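Side-chain contact in designed protein 5L6HC3_1 (Synthetic construct, PDB 5IZS), which assembles as a computationally designed homotrimer of helical hairpins, with subunit specificity meant to come from buried hydrogen-bond networks: residues L31-D34 / L35-T39. Residues are numbered along the deposited sequence; the frame is centred on the assembly and turned at random.
Sequences LNID and LVRKT
Asp34 OD1 takes a salt-bridging hydrogen bond from Arg37 NH1 at 2.8 Å, one helical turn ahead. The bond is bent (N-H...O 131°). NH1 reaches the anti side of OD1, and the carboxylate and guanidinium planes are turned 46° apart. The two side chains run side by side in the same direction. The Arg37 side chain sets out with CG anti to the backbone N (chi1 176°), then bends at chi3, which folds the guanidinium back toward the preceding turn. There NH2 lies 4.2 Å from Ile33 CG2, and both residues pack on Ile52 of the second subunit. A leucine in place of Arg37 would probably leave the Asp34 carboxylate without its ionic mate. Beneath these side chains, Arg37 N bonds to Ile33 O and Lys38 N to Asp34 O, both at 2.9 Å. On the inner side, Val36 CG2 sits tight against the backbone carbonyl oxygen Asn32 O, at 3.1 Å. Asn32 ND2 donates a hydrogen bond to Gln29 OE1 of the third subunit, consistent with the designed hydrogen-bond network, and Val36 packs on Val36 there. This is an i to i+3 salt bridge on a partly exposed face of helix 6-41, beside the second subunit.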
loop_
_atom_site.group_PDB
_atom_site.type_symbol
_atom_site.label_atom_id
_atom_site.label_comp_id
_atom_site.label_asym_id
_atom_site.label_seq_id
_atom_site.Cartn_x
_atom_site.Cartn_y
_atom_site.Cartn_z
ATOM N N LEU C 31 11.807 -0.117 -3.485
ATOM C CA LEU C 31 12.820 -0.186 -2.437
ATOM C C LEU C 31 13.071 -1.638 -2.045
ATOM O O LEU C 31 14.213 -2.051 -1.847
ATOM C CB LEU C 31 12.394 0.620 -1.209
ATOM C CG LEU C 31 12.417 2.145 -1.304
ATOM C CD1 LEU C 31 12.023 2.746 0.034
ATOM C CD2 LEU C 31 13.796 2.627 -1.724
ATOM N N ASN C 32 11.991 -2.407 -1.945
ATOM C CA ASN C 32 12.072 -3.808 -1.544
ATOM C C ASN C 32 12.789 -4.685 -2.571
ATOM O O ASN C 32 13.566 -5.565 -2.209
ATOM C CB ASN C 32 10.673 -4.364 -1.282
ATOM C CG ASN C 32 10.010 -3.733 -0.070
ATOM O OD1 ASN C 32 10.662 -3.065 0.733
ATOM N ND2 ASN C 32 8.707 -3.951 0.072
ATOM N N ILE C 33 12.526 -4.434 -3.851
ATOM C CA ILE C 33 13.149 -5.193 -4.933
ATOM C C ILE C 33 14.640 -4.873 -5.043
ATOM O O ILE C 33 15.460 -5.760 -5.280
ATOM C CB ILE C 33 12.449 -4.916 -6.278
ATOM C CG1 ILE C 33 10.990 -5.371 -6.213
ATOM C CG2 ILE C 33 13.159 -5.624 -7.425
ATOM C CD1 ILE C 33 10.114 -4.757 -7.282
ATOM N N ASP C 34 14.982 -3.599 -4.860
ATOM C CA ASP C 34 16.377 -3.161 -4.856
ATOM C C ASP C 34 17.155 -3.790 -3.701
ATOM O O ASP C 34 18.307 -4.194 -3.865
ATOM C CB ASP C 34 16.467 -1.634 -4.770
ATOM C CG ASP C 34 15.932 -0.940 -6.014
ATOM O OD1 ASP C 34 15.941 -1.557 -7.101
ATOM O OD2 ASP C 34 15.497 0.228 -5.902
ATOM N N LEU C 35 16.518 -3.876 -2.535
ATOM C CA LEU C 35 17.153 -4.457 -1.355
ATOM C C LEU C 35 17.428 -5.944 -1.559
ATOM O O LEU C 35 18.468 -6.453 -1.144
ATOM C CB LEU C 35 16.282 -4.246 -0.114
ATOM C CG LEU C 35 16.823 -4.799 1.206
ATOM C CD1 LEU C 35 18.160 -4.156 1.551
ATOM C CD2 LEU C 35 15.817 -4.596 2.333
ATOM N N VAL C 36 16.495 -6.635 -2.205
ATOM C CA VAL C 36 16.664 -8.051 -2.514
ATOM C C VAL C 36 17.730 -8.248 -3.592
ATOM O O VAL C 36 18.507 -9.202 -3.538
ATOM C CB VAL C 36 15.337 -8.692 -2.968
ATOM C CG1 VAL C 36 15.549 -10.140 -3.379
ATOM C CG2 VAL C 36 14.306 -8.602 -1.856
ATOM N N ARG C 37 17.766 -7.341 -4.568
ATOM C CA ARG C 37 18.776 -7.407 -5.619
ATOM C C ARG C 37 20.178 -7.275 -5.036
ATOM O O ARG C 37 21.052 -8.095 -5.311
ATOM C CB ARG C 37 18.558 -6.318 -6.669
ATOM C CG ARG C 37 19.661 -6.297 -7.724
ATOM C CD ARG C 37 19.479 -5.179 -8.741
ATOM N NE ARG C 37 18.231 -5.298 -9.489
ATOM C CZ ARG C 37 17.244 -4.411 -9.429
ATOM N NH1 ARG C 37 17.367 -3.338 -8.658
ATOM N NH2 ARG C 37 16.140 -4.591 -10.143
ATOM N N LYS C 38 20.384 -6.241 -4.228
ATOM C CA LYS C 38 21.684 -5.991 -3.616
ATOM C C LYS C 38 22.053 -7.090 -2.622
ATOM O O LYS C 38 23.227 -7.399 -2.433
ATOM C CB LYS C 38 21.696 -4.626 -2.926
ATOM C CG LYS C 38 21.693 -3.442 -3.889
ATOM C CD LYS C 38 21.567 -2.109 -3.158
ATOM C CE LYS C 38 21.590 -0.937 -4.133
ATOM N NZ LYS C 38 21.420 0.380 -3.457
ATOM N N THR C 39 21.047 -7.691 -1.996
ATOM C CA THR C 39 21.291 -8.747 -1.017
ATOM C C THR C 39 21.879 -9.999 -1.664
ATOM O O THR C 39 22.745 -10.657 -1.082
ATOM C CB THR C 39 20.007 -9.128 -0.266
ATOM O OG1 THR C 39 19.778 -8.188 0.791
#